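Local coordinates for protein CyaB (Pseudomonas aeruginosa, PDB 3R5G) that probably makes cyclic AMP from ATP, this chain being the catalytic domain of a longer membrane-bound adenylyl cyclase, at residues Arg18-Thr21 against Glu22-Glu25; Ala31-Asp34 against Leu35-Tyr39; Asn41-Ser44 against Lys45-Leu48; Lys90-Lys93 against Val94-Gln98; Glu159-Ser162 against Leu163-Val167. All coordinates share one frame; numbering follows the deposited sequence.

All five contacts are local, each within a single helix or at its end, and they follow one another along the chain inside the nucleotide cyclase catalytic domain. Interaction 1 spans helix 20-24; interactions 2 and 3 adjoin on helix 29-50, their centres about 14 Å apart; interaction 4 lies on helix 74-100. These four form one group: F20 packs on L32 and L35, L23 on L35, Y39 on M92 and L95, and E42 meets H91. Interaction 5, on helix 158-164, has its centre about 33 Å from that of interaction 1, on the opposite side of the chain's centre. Interactions 1, 2 and 3 also touch the second subunit, so their helices serve the dimer as well as the fold.

Interaction 1. Residues Arg18-Thr21 against Glu22-Glu25; sequences RGFT and ELSE
The amide of L23 reaches back to the carbonyl of G19, the N-cap residue of the short helix 20-24, which follows strand 6-18 of the cyclase domain. The backbone bonds come first. L23 N to G19 O measures 3.1 Å with an N-H...O angle of 166° and lies in the carbonyl plane; S24 N to F20 O, at 2.9 Å, is the next i to i+4 bond. G19 has a positive phi, a conformation that glycine, lacking a side chain, adopts readily.

At the start of the helix one water joins cap and side chain: it accepts from G19 N and donates to E22 OE1 at 2.7 Å. The E22 chain is bent at chi2, which folds its carboxylate back along G19.

Apolar packing is lighter. F20 CD1 and L23 CD2 approach to 4.2 Å, the two side chains crossing at a slant, and both residues also pack on L35 of helix 29-50.

The polar ends of T21 and E25 face the second subunit, where T21 OG1 bonds to N140 and E25 OE2 to the amide of R137 of that chain. S24 turns its hydroxyl to the T21 carbonyl: with chi1 at 73°, OG donates to T21 O at 2.6 Å, the donor tilted 20° from the carbonyl plane.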
loop_
_atom_site.group_PDB
_atom_site.type_symbol
_atom_site.label_atom_id
_atom_site.label_comp_id
_atom_site.label_asym_id
_atom_site.label_seq_id
_atom_site.Cartn_x
_atom_site.Cartn_y
_atom_site.Cartn_z
ATOM N N ARG A 18 -10.128 -3.396 -10.028
ATOM C CA ARG A 18 -9.437 -4.163 -11.089
ATOM C C ARG A 18 -9.752 -3.487 -12.401
ATOM O O ARG A 18 -10.893 -3.121 -12.647
ATOM C CB ARG A 18 -9.923 -5.625 -11.094
ATOM C CG ARG A 18 -9.515 -6.419 -9.867
ATOM C CD ARG A 18 -8.040 -6.663 -9.906
ATOM N NE ARG A 18 -7.313 -5.498 -9.412
ATOM C CZ ARG A 18 -5.991 -5.409 -9.402
ATOM N NH1 ARG A 18 -5.346 -4.314 -8.929
ATOM N NH2 ARG A 18 -5.308 -6.428 -9.873
ATOM N N GLY A 19 -8.717 -3.287 -13.194
ATOM C CA GLY A 19 -8.877 -2.572 -14.451
ATOM C C GLY A 19 -8.386 -1.127 -14.371
ATOM O O GLY A 19 -8.103 -0.479 -15.421
ATOM N N PHE A 20 -8.280 -0.565 -13.170
ATOM C CA PHE A 20 -7.924 0.850 -13.051
ATOM C C PHE A 20 -6.532 1.178 -13.555
ATOM O O PHE A 20 -6.321 2.197 -14.164
ATOM C CB PHE A 20 -8.023 1.331 -11.589
ATOM C CG PHE A 20 -7.778 2.770 -11.451
ATOM C CD1 PHE A 20 -8.738 3.657 -11.804
ATOM C CD2 PHE A 20 -6.541 3.236 -10.992
ATOM C CE1 PHE A 20 -8.509 5.021 -11.716
ATOM C CE2 PHE A 20 -6.292 4.567 -10.871
ATOM C CZ PHE A 20 -7.280 5.477 -11.215
ATOM N N THR A 21 -5.570 0.317 -13.278
ATOM C CA THR A 21 -4.199 0.676 -13.697
ATOM C C THR A 21 -4.106 0.829 -15.224
ATOM O O THR A 21 -3.481 1.753 -15.705
ATOM C CB THR A 21 -3.158 -0.245 -13.143
ATOM O OG1 THR A 21 -3.236 -0.177 -11.701
ATOM C CG2 THR A 21 -1.792 0.269 -13.687
ATOM N N GLU A 22 -4.783 -0.060 -15.945
ATOM C CA GLU A 22 -4.864 -0.048 -17.425
ATOM C C GLU A 22 -5.503 1.274 -17.844
ATOM O O GLU A 22 -4.954 2.038 -18.682
ATOM C CB GLU A 22 -5.720 -1.256 -17.859
ATOM C CG GLU A 22 -5.093 -2.617 -17.488
ATOM C CD GLU A 22 -5.484 -3.225 -16.061
ATOM O OE1 GLU A 22 -5.541 -2.531 -15.001
ATOM O OE2 GLU A 22 -5.682 -4.465 -16.015
ATOM N N LEU A 23 -6.613 1.592 -17.195
ATOM C CA LEU A 23 -7.323 2.848 -17.459
ATOM C C LEU A 23 -6.438 4.084 -17.234
ATOM O O LEU A 23 -6.535 5.110 -17.937
ATOM C CB LEU A 23 -8.573 2.902 -16.576
ATOM C CG LEU A 23 -9.517 4.086 -16.835
ATOM C CD1 LEU A 23 -10.412 3.865 -18.117
ATOM C CD2 LEU A 23 -10.347 4.446 -15.594
ATOM N N SER A 24 -5.558 4.009 -16.239
ATOM C CA SER A 24 -4.710 5.180 -15.955
ATOM C C SER A 24 -3.643 5.445 -17.029
ATOM O O SER A 24 -3.067 6.542 -17.062
ATOM C CB SER A 24 -4.037 5.045 -14.591
ATOM O OG SER A 24 -2.996 4.087 -14.612
ATOM N N GLU A 25 -3.371 4.431 -17.846
ATOM C CA GLU A 25 -2.443 4.530 -18.969
ATOM C C GLU A 25 -3.140 4.926 -20.307
ATOM O O GLU A 25 -2.508 4.848 -21.356
ATOM C CB GLU A 25 -1.643 3.227 -19.145
ATOM C CG GLU A 25 -0.811 2.847 -17.874
ATOM C CD GLU A 25 0.264 3.883 -17.538
ATOM O OE1 GLU A 25 0.787 4.523 -18.458
ATOM O OE2 GLU A 25 0.530 4.090 -16.332
HETATM O O HOH W 1 -5.977 -4.017 -12.746
#

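Interaction 2. Residues Ala31-Asp34 against Leu35-Tyr39; sequences ALTD and LLNNY
T33 and N37, one turn apart on helix 29-50, lie side by side and point the same way. N37 can be followed outward. Its CB rests 3.3 Å from T33 O, the carbonyl that also receives N37 N at 2.9 Å with an N-H...O angle of 166°. CG lies anti to the carbonyl carbon of N37 (chi1 -67°), which keeps it beside the same oxygen, 3.2 Å from T33 O. At the tip, ND2 touches the methyl T33 CG2 at 3.4 Å. ND2 is equally near T33 O, but the angle is too poor for a hydrogen bond; its bond goes to the carbonyl of N123 of the second subunit, while OD1 accepts from the amide of G125 of that subunit.

Around this pair the helix is regular. L36 N to L32 O, at 2.8 Å and 173°, is nearly straight, and L35 N and N38 N bond to A31 O and D34 O in the same i to i+4 pattern. L32 and L35 face helix 20-24, and Y39 packs on helix 74-100.

The chemistry implies a division of labour: main-chain bonds hold the turn together, the side chains of T33 and N37 meet by packing, the side-chain amide of N37 is turned to the dimer interface, and the T33 hydroxyl is divided between A29 O and T5 of the second subunit.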
loop_
_atom_site.group_PDB
_atom_site.type_symbol
_atom_site.label_atom_id
_atom_site.label_comp_id
_atom_site.label_asym_id
_atom_site.label_seq_id
_atom_site.Cartn_x
_atom_site.Cartn_y
_atom_site.Cartn_z
ATOM N N ALA A 31 -9.646 13.705 -17.006
ATOM C CA ALA A 31 -10.731 12.718 -16.939
ATOM C C ALA A 31 -10.365 11.626 -15.893
ATOM O O ALA A 31 -11.210 11.237 -15.094
ATOM C CB ALA A 31 -10.971 12.115 -18.239
ATOM N N LEU A 32 -9.109 11.170 -15.897
ATOM C CA LEU A 32 -8.643 10.202 -14.849
ATOM C C LEU A 32 -8.793 10.741 -13.425
ATOM O O LEU A 32 -9.323 10.020 -12.546
ATOM C CB LEU A 32 -7.208 9.757 -15.169
ATOM C CG LEU A 32 -6.511 8.797 -14.189
ATOM C CD1 LEU A 32 -7.245 7.457 -14.144
ATOM C CD2 LEU A 32 -5.028 8.567 -14.593
ATOM N N THR A 33 -8.333 11.974 -13.167
ATOM C CA THR A 33 -8.494 12.634 -11.935
ATOM C C THR A 33 -9.961 12.709 -11.530
ATOM O O THR A 33 -10.305 12.391 -10.383
ATOM C CB THR A 33 -7.863 14.071 -11.986
ATOM O OG1 THR A 33 -6.471 13.907 -12.212
ATOM C CG2 THR A 33 -8.062 14.806 -10.713
ATOM N N ASP A 34 -10.840 13.157 -12.439
ATOM C CA ASP A 34 -12.229 13.253 -12.059
ATOM C C ASP A 34 -12.854 11.849 -11.757
ATOM O O ASP A 34 -13.636 11.766 -10.804
ATOM C CB ASP A 34 -13.016 13.931 -13.210
ATOM C CG ASP A 34 -12.750 15.397 -13.318
ATOM O OD1 ASP A 34 -12.414 16.048 -12.295
ATOM O OD2 ASP A 34 -12.968 15.920 -14.450
ATOM N N LEU A 35 -12.545 10.850 -12.548
ATOM C CA LEU A 35 -13.068 9.488 -12.335
ATOM C C LEU A 35 -12.536 8.906 -11.017
ATOM O O LEU A 35 -13.342 8.438 -10.235
ATOM C CB LEU A 35 -12.716 8.624 -13.492
ATOM C CG LEU A 35 -13.219 7.163 -13.280
ATOM C CD1 LEU A 35 -13.603 6.752 -14.575
ATOM C CD2 LEU A 35 -12.165 6.186 -12.712
ATOM N N LEU A 36 -11.218 8.978 -10.790
ATOM C CA LEU A 36 -10.724 8.481 -9.469
ATOM C C LEU A 36 -11.340 9.280 -8.305
ATOM O O LEU A 36 -11.695 8.711 -7.220
ATOM C CB LEU A 36 -9.190 8.541 -9.398
ATOM C CG LEU A 36 -8.493 8.155 -8.088
ATOM C CD1 LEU A 36 -8.917 6.679 -7.729
ATOM C CD2 LEU A 36 -6.956 8.209 -8.291
ATOM N N ASN A 37 -11.356 10.651 -8.328
ATOM C CA ASN A 37 -11.832 11.388 -7.216
ATOM C C ASN A 37 -13.347 11.163 -6.946
ATOM O O ASN A 37 -13.741 11.167 -5.780
ATOM C CB ASN A 37 -11.472 12.910 -7.359
ATOM C CG ASN A 37 -9.974 13.159 -7.278
ATOM O OD1 ASN A 37 -9.231 12.273 -6.995
ATOM N ND2 ASN A 37 -9.520 14.352 -7.666
ATOM N N ASN A 38 -14.116 11.025 -8.035
ATOM C CA ASN A 38 -15.552 10.713 -7.911
ATOM C C ASN A 38 -15.726 9.382 -7.163
ATOM O O ASN A 38 -16.481 9.337 -6.198
ATOM C CB ASN A 38 -16.190 10.659 -9.276
ATOM C CG ASN A 38 -17.687 10.268 -9.231
ATOM O OD1 ASN A 38 -18.450 10.781 -8.418
ATOM N ND2 ASN A 38 -18.092 9.461 -10.177
ATOM N N TYR A 39 -14.969 8.414 -7.618
ATOM C CA TYR A 39 -14.963 7.076 -6.964
ATOM C C TYR A 39 -14.574 7.151 -5.514
ATOM O O TYR A 39 -15.273 6.667 -4.648
ATOM C CB TYR A 39 -14.017 6.143 -7.716
ATOM C CG TYR A 39 -13.841 4.833 -6.966
ATOM C CD1 TYR A 39 -14.841 3.802 -6.993
ATOM C CD2 TYR A 39 -12.669 4.595 -6.228
ATOM C CE1 TYR A 39 -14.694 2.615 -6.228
ATOM C CE2 TYR A 39 -12.489 3.394 -5.500
ATOM C CZ TYR A 39 -13.533 2.429 -5.487
ATOM O OH TYR A 39 -13.447 1.242 -4.800
#

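Interaction 3. Residues Asn41-Ser44 against Lys45-Leu48; sequences NEMS and KIAL
N41 ND2 and K45 NZ stand 3.5 Å apart as two donors, so they do not bond directly; a water accepts from both, at 2.6 Å from K45 NZ. The oxygen N41 OD1 takes the amide of D127 of the second subunit. Both oxygens of E42 have a role: OE2 forms a long salt bridge with K45 NZ at 3.9 Å, and OE1 is hydrogen-bonded to H91 of helix 74-100. K45 reaches this site with CG, CD and CE nearly extended, then turns at chi4 (141°) to bring NZ near both N41 ND2 and E42 OE2.

Helix 29-50, which carries all of this, packs in the cyclase domain against helix 74-100 and strand 53-58. Its next residue, M43, doubles back at chi2 (-57°), and its CE lies alongside I46 CD1 at 4.1 Å; both side chains also touch M88. On the main chain, A47 N donates to M43 O with an N-H...O angle of 167°. S44 accepts from L48 N at S44 O, 2.9 Å away, and its side chain rests on I54 and on A126 of the second subunit.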
loop_
_atom_site.group_PDB
_atom_site.type_symbol
_atom_site.label_atom_id
_atom_site.label_comp_id
_atom_site.label_asym_id
_atom_site.label_seq_id
_atom_site.Cartn_x
_atom_site.Cartn_y
_atom_site.Cartn_z
ATOM N N ASN A 41 -14.620 9.729 -3.520
ATOM C CA ASN A 41 -15.585 10.504 -2.757
ATOM C C ASN A 41 -16.846 9.641 -2.464
ATOM O O ASN A 41 -17.307 9.630 -1.354
ATOM C CB ASN A 41 -16.020 11.736 -3.579
ATOM C CG ASN A 41 -16.593 12.805 -2.705
ATOM O OD1 ASN A 41 -16.027 13.202 -1.688
ATOM N ND2 ASN A 41 -17.822 13.192 -3.031
ATOM N N GLU A 42 -17.248 8.869 -3.489
ATOM C CA GLU A 42 -18.461 7.998 -3.286
ATOM C C GLU A 42 -18.184 6.905 -2.299
ATOM O O GLU A 42 -18.975 6.675 -1.404
ATOM C CB GLU A 42 -18.970 7.357 -4.556
ATOM C CG GLU A 42 -19.538 8.410 -5.568
ATOM C CD GLU A 42 -20.806 9.052 -5.002
ATOM O OE1 GLU A 42 -21.792 8.315 -4.795
ATOM O OE2 GLU A 42 -20.814 10.270 -4.684
ATOM N N MET A 43 -16.965 6.330 -2.397
ATOM C CA MET A 43 -16.604 5.308 -1.376
ATOM C C MET A 43 -16.497 5.865 0.017
ATOM O O MET A 43 -16.900 5.246 0.992
ATOM C CB MET A 43 -15.297 4.602 -1.736
ATOM C CG MET A 43 -15.352 3.811 -2.976
ATOM S SD MET A 43 -16.623 2.543 -3.040
ATOM C CE MET A 43 -17.855 3.306 -4.107
ATOM N N SER A 44 -15.930 7.081 0.165
ATOM C CA SER A 44 -15.875 7.733 1.421
ATOM C C SER A 44 -17.268 7.952 2.063
ATOM O O SER A 44 -17.435 7.711 3.261
ATOM C CB SER A 44 -15.130 9.066 1.214
ATOM O OG SER A 44 -15.232 9.772 2.415
ATOM N N LYS A 45 -18.241 8.385 1.272
ATOM C CA LYS A 45 -19.550 8.550 1.784
ATOM C C LYS A 45 -20.171 7.233 2.299
ATOM O O LYS A 45 -20.786 7.218 3.320
ATOM C CB LYS A 45 -20.459 9.073 0.673
ATOM C CG LYS A 45 -20.093 10.535 0.260
ATOM C CD LYS A 45 -21.159 11.065 -0.609
ATOM C CE LYS A 45 -20.903 12.568 -0.750
ATOM N NZ LYS A 45 -21.159 13.150 -2.099
ATOM N N ILE A 46 -19.953 6.136 1.541
ATOM C CA ILE A 46 -20.437 4.855 2.051
ATOM C C ILE A 46 -19.749 4.366 3.343
ATOM O O ILE A 46 -20.419 3.943 4.265
ATOM C CB ILE A 46 -20.327 3.766 0.939
ATOM C CG1 ILE A 46 -21.100 4.199 -0.297
ATOM C CG2 ILE A 46 -20.834 2.394 1.491
ATOM C CD1 ILE A 46 -20.995 3.353 -1.534
ATOM N N ALA A 47 -18.425 4.544 3.441
ATOM C CA ALA A 47 -17.747 4.188 4.664
ATOM C C ALA A 47 -18.252 5.028 5.830
ATOM O O ALA A 47 -18.476 4.470 6.890
ATOM C CB ALA A 47 -16.224 4.386 4.512
ATOM N N LEU A 48 -18.491 6.353 5.612
ATOM C CA LEU A 48 -19.045 7.169 6.745
ATOM C C LEU A 48 -20.428 6.636 7.199
ATOM O O LEU A 48 -20.659 6.452 8.399
ATOM C CB LEU A 48 -19.149 8.677 6.364
ATOM C CG LEU A 48 -19.897 9.651 7.380
ATOM C CD1 LEU A 48 -19.161 9.951 8.763
ATOM C CD2 LEU A 48 -20.293 11.003 6.668
HETATM O O HOH W 2 -19.566 15.231 -2.265
#

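Interaction 4. Residues Lys90-Lys93 against Val94-Gln98; sequences KHMK and VLRQQ
Two torsions set the meeting of H91 with L95. H91 CG stands anti to its own amide nitrogen (chi1 -165°), which swings the ring forward along helix 74-100, and L95 CG stands anti to its carbonyl carbon (chi1 -64°), which leans the leucine back. The side chains cross with H91 CD2 3.9 Å from L95 CG, and L95 CD2 lies 3.9 Å from H91 NE2. The histidine, whose NE2 is held by E42 of helix 29-50, forms with L95 part of a helix-helix seam in the cyclase domain, to which M92 and L95 add packing on Y39.

From H91 on, the backbone follows the i to i+4 pattern of an alpha helix, whereas K93 N bonds to K90 O. L95 N to H91 O has an N-H...O angle of 164°, and R96 N to M92 O measures 2.9 Å.

R96 lays its guanidinium across M92; M92 O sits 3.9 Å above the R96 guanidinium plane, over the centre of that group. R96 NH2 comes within 4.0 Å of M92 CB, but its strong partners are E109, by a salt bridge, and the carbonyl of L108. NH1 runs beside K93, 3.6 Å from K93 CG. The charged ends K93 NZ and R96 NH1 are 4.5 Å apart, a like-charge pair that a shared water probably eases. That water lies at the guanidinium edge, in its plane, accepting from R96 NH1 at 2.9 Å and only weakly from K93 NZ.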
loop_
_atom_site.group_PDB
_atom_site.type_symbol
_atom_site.label_atom_id
_atom_site.label_comp_id
_atom_site.label_asym_id
_atom_site.label_seq_id
_atom_site.Cartn_x
_atom_site.Cartn_y
_atom_site.Cartn_z
ATOM N N LYS A 90 -22.497 -2.878 -4.718
ATOM C CA LYS A 90 -23.733 -2.482 -5.414
ATOM C C LYS A 90 -23.567 -1.118 -6.019
ATOM O O LYS A 90 -24.027 -0.878 -7.146
ATOM C CB LYS A 90 -24.931 -2.477 -4.483
ATOM C CG LYS A 90 -25.404 -3.786 -3.982
ATOM C CD LYS A 90 -26.508 -3.641 -2.994
ATOM C CE LYS A 90 -26.907 -5.022 -2.459
ATOM N NZ LYS A 90 -27.840 -4.975 -1.338
ATOM N N HIS A 91 -22.911 -0.196 -5.345
ATOM C CA HIS A 91 -22.829 1.157 -5.885
ATOM C C HIS A 91 -21.902 1.205 -7.078
ATOM O O HIS A 91 -22.026 2.031 -7.992
ATOM C CB HIS A 91 -22.353 2.105 -4.793
ATOM C CG HIS A 91 -22.576 3.525 -5.149
ATOM N ND1 HIS A 91 -23.838 4.054 -5.294
ATOM C CD2 HIS A 91 -21.692 4.538 -5.294
ATOM C CE1 HIS A 91 -23.715 5.343 -5.587
ATOM N NE2 HIS A 91 -22.425 5.665 -5.574
ATOM N N MET A 92 -20.970 0.281 -7.162
ATOM C CA MET A 92 -20.135 0.219 -8.337
ATOM C C MET A 92 -20.899 -0.022 -9.589
ATOM O O MET A 92 -20.440 0.447 -10.627
ATOM C CB MET A 92 -19.050 -0.859 -8.156
ATOM C CG MET A 92 -17.834 -0.341 -7.532
ATOM S SD MET A 92 -16.890 0.717 -8.681
ATOM C CE MET A 92 -15.756 -0.252 -9.638
ATOM N N LYS A 93 -22.046 -0.688 -9.479
ATOM C CA LYS A 93 -22.873 -0.877 -10.723
ATOM C C LYS A 93 -23.386 0.467 -11.195
ATOM O O LYS A 93 -23.446 0.749 -12.414
ATOM C CB LYS A 93 -24.088 -1.762 -10.464
ATOM C CG LYS A 93 -23.668 -3.127 -9.974
ATOM C CD LYS A 93 -24.924 -3.983 -9.781
ATOM C CE LYS A 93 -24.572 -5.434 -9.448
ATOM N NZ LYS A 93 -23.290 -5.509 -8.638
ATOM N N VAL A 94 -23.794 1.298 -10.250
ATOM C CA VAL A 94 -24.250 2.647 -10.584
ATOM C C VAL A 94 -23.091 3.449 -11.194
ATOM O O VAL A 94 -23.253 4.125 -12.222
ATOM C CB VAL A 94 -24.738 3.307 -9.364
ATOM C CG1 VAL A 94 -25.317 4.683 -9.676
ATOM C CG2 VAL A 94 -25.876 2.444 -8.690
ATOM N N LEU A 95 -21.908 3.431 -10.544
ATOM C CA LEU A 95 -20.836 4.204 -11.067
ATOM C C LEU A 95 -20.446 3.756 -12.451
ATOM O O LEU A 95 -20.084 4.621 -13.282
ATOM C CB LEU A 95 -19.637 4.188 -10.086
ATOM C CG LEU A 95 -19.919 4.839 -8.729
ATOM C CD1 LEU A 95 -18.645 4.580 -7.829
ATOM C CD2 LEU A 95 -20.283 6.355 -8.772
ATOM N N ARG A 96 -20.413 2.447 -12.691
ATOM C CA ARG A 96 -20.065 1.934 -14.032
ATOM C C ARG A 96 -21.056 2.469 -15.076
ATOM O O ARG A 96 -20.654 2.750 -16.188
ATOM C CB ARG A 96 -20.014 0.418 -14.133
ATOM C CG ARG A 96 -18.744 -0.186 -13.542
ATOM C CD ARG A 96 -18.579 -1.614 -14.056
ATOM N NE ARG A 96 -19.609 -2.415 -13.409
ATOM C CZ ARG A 96 -19.486 -2.954 -12.192
ATOM N NH1 ARG A 96 -20.499 -3.609 -11.649
ATOM N NH2 ARG A 96 -18.335 -2.843 -11.552
ATOM N N GLN A 97 -22.333 2.539 -14.717
ATOM C CA GLN A 97 -23.364 3.019 -15.696
ATOM C C GLN A 97 -23.067 4.495 -15.991
ATOM O O GLN A 97 -23.136 4.986 -17.139
ATOM C CB GLN A 97 -24.775 2.938 -15.096
ATOM C CG GLN A 97 -25.305 1.508 -14.799
ATOM C CD GLN A 97 -26.475 1.465 -13.770
ATOM O OE1 GLN A 97 -27.400 2.310 -13.799
ATOM N NE2 GLN A 97 -26.436 0.466 -12.857
ATOM N N GLN A 98 -22.725 5.242 -14.967
ATOM C CA GLN A 98 -22.370 6.630 -15.187
ATOM C C GLN A 98 -21.140 6.750 -16.062
ATOM O O GLN A 98 -21.085 7.597 -16.996
ATOM C CB GLN A 98 -22.163 7.406 -13.887
ATOM C CG GLN A 98 -23.379 7.444 -13.087
ATOM C CD GLN A 98 -23.218 8.114 -11.758
ATOM O OE1 GLN A 98 -22.081 8.464 -11.333
ATOM N NE2 GLN A 98 -24.347 8.354 -11.098
HETATM O O HOH W 3 -20.132 -4.204 -8.813
#

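Interaction 5. Residues Glu159-Ser162 against Leu163-Val167; sequences ETYS and LIKDV
K165 lays its CB over one face of the ring of Y161, a residue in the last part of helix 158-164, which follows strand 154-157 in the cyclase domain. This is a CH-pi contact: CB is 3.9 Å from the Y161 ring centroid and 27° off the ring normal, displaced toward the rim, with CE1 the nearest ring atom at 3.5 Å. K165 CG sits between its own backbone N and carbonyl carbon (chi1 64°); beyond it the chain is extended, and CD passes 3.9 Å from Y161 CE2. The tyrosine is further held by a ring stack with Y188.

Most of the backbone bonds here are weak. I164 N donates to Y161 O at 3.1 Å, but from above the carbonyl plane, 66° out of it, and weakly to T160 O. K165 N to Y161 O is short yet weak because of its poor angle, and L163 N is shared weakly between E159 O and T160 O.

Apolar contact is slight: T160 CG2 and I164 CG2 approach to 4.4 Å, and L163 and I164 rest on A78 of helix 74-100.

Two waters link polar groups. One donates to S162 O and to D166 OD1, whose partner oxygen OD2 is in a salt bridge with K75. The other donates to S162 OG, itself bonded to H158 O, and accepts from K165 NZ at 2.8 Å.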
loop_
_atom_site.group_PDB
_atom_site.type_symbol
_atom_site.label_atom_id
_atom_site.label_comp_id
_atom_site.label_asym_id
_atom_site.label_seq_id
_atom_site.Cartn_x
_atom_site.Cartn_y
_atom_site.Cartn_z
ATOM N N GLU A 159 -12.106 -15.767 10.944
ATOM C CA GLU A 159 -12.473 -14.960 12.092
ATOM C C GLU A 159 -13.651 -14.014 11.722
ATOM O O GLU A 159 -14.557 -13.874 12.537
ATOM C CB GLU A 159 -11.243 -14.151 12.559
ATOM C CG GLU A 159 -11.494 -13.541 13.941
ATOM C CD GLU A 159 -11.462 -14.618 15.078
ATOM O OE1 GLU A 159 -10.918 -15.731 14.869
ATOM O OE2 GLU A 159 -12.022 -14.331 16.168
ATOM N N THR A 160 -13.585 -13.370 10.554
ATOM C CA THR A 160 -14.676 -12.484 10.213
ATOM C C THR A 160 -15.931 -13.295 10.002
ATOM O O THR A 160 -17.029 -12.926 10.374
ATOM C CB THR A 160 -14.290 -11.689 8.969
ATOM O OG1 THR A 160 -13.087 -10.945 9.203
ATOM C CG2 THR A 160 -15.397 -10.713 8.563
ATOM N N TYR A 161 -15.834 -14.363 9.201
ATOM C CA TYR A 161 -16.993 -15.245 8.958
ATOM C C TYR A 161 -17.648 -15.656 10.240
ATOM O O TYR A 161 -18.896 -15.611 10.307
ATOM C CB TYR A 161 -16.493 -16.501 8.152
ATOM C CG TYR A 161 -17.527 -17.597 8.154
ATOM C CD1 TYR A 161 -18.618 -17.498 7.335
ATOM C CD2 TYR A 161 -17.377 -18.745 8.993
ATOM C CE1 TYR A 161 -19.626 -18.500 7.379
ATOM C CE2 TYR A 161 -18.359 -19.739 8.990
ATOM C CZ TYR A 161 -19.438 -19.604 8.173
ATOM O OH TYR A 161 -20.453 -20.524 8.211
ATOM N N SER A 162 -16.846 -16.055 11.234
ATOM C CA SER A 162 -17.390 -16.504 12.562
ATOM C C SER A 162 -18.310 -15.486 13.228
ATOM O O SER A 162 -19.265 -15.861 13.891
ATOM C CB SER A 162 -16.270 -16.852 13.546
ATOM O OG SER A 162 -15.659 -17.995 12.956
ATOM N N LEU A 163 -17.980 -14.211 13.044
ATOM C CA LEU A 163 -18.727 -13.121 13.556
ATOM C C LEU A 163 -19.980 -12.767 12.797
ATOM O O LEU A 163 -20.967 -12.347 13.408
ATOM C CB LEU A 163 -17.841 -11.868 13.686
ATOM C CG LEU A 163 -16.745 -12.052 14.739
ATOM C CD1 LEU A 163 -15.737 -10.957 14.628
ATOM C CD2 LEU A 163 -17.377 -12.056 16.168
ATOM N N ILE A 164 -19.995 -12.978 11.465
ATOM C CA ILE A 164 -21.065 -12.445 10.639
ATOM C C ILE A 164 -22.028 -13.583 10.164
ATOM O O ILE A 164 -23.048 -13.246 9.600
ATOM C CB ILE A 164 -20.630 -11.658 9.428
ATOM C CG1 ILE A 164 -19.998 -12.605 8.366
ATOM C CG2 ILE A 164 -19.606 -10.561 9.805
ATOM C CD1 ILE A 164 -19.513 -11.930 7.154
ATOM N N LYS A 165 -21.634 -14.850 10.417
ATOM C CA LYS A 165 -22.337 -15.956 9.677
ATOM C C LYS A 165 -23.824 -16.061 9.889
ATOM O O LYS A 165 -24.473 -16.577 8.995
ATOM C CB LYS A 165 -21.668 -17.311 9.922
ATOM C CG LYS A 165 -21.777 -17.706 11.435
ATOM C CD LYS A 165 -20.970 -18.947 11.790
ATOM C CE LYS A 165 -21.020 -19.073 13.310
ATOM N NZ LYS A 165 -20.236 -20.192 13.821
ATOM N N ASP A 166 -24.376 -15.628 11.016
ATOM C CA ASP A 166 -25.820 -15.730 11.209
ATOM C C ASP A 166 -26.593 -14.680 10.471
ATOM O O ASP A 166 -27.778 -14.838 10.315
ATOM C CB ASP A 166 -26.101 -15.612 12.708
ATOM C CG ASP A 166 -25.285 -14.474 13.399
ATOM O OD1 ASP A 166 -24.032 -14.150 13.121
ATOM O OD2 ASP A 166 -25.891 -13.939 14.382
ATOM N N VAL A 167 -25.939 -13.607 10.008
ATOM C CA VAL A 167 -26.641 -12.522 9.358
ATOM C C VAL A 167 -26.175 -12.185 7.919
ATOM O O VAL A 167 -26.878 -11.499 7.226
ATOM C CB VAL A 167 -26.737 -11.307 10.244
ATOM C CG1 VAL A 167 -27.112 -11.723 11.697
ATOM C CG2 VAL A 167 -25.457 -10.637 10.312
HETATM O O HOH W 4 -17.520 -20.283 12.969
HETATM O O HOH W 5 -22.194 -15.793 14.619
#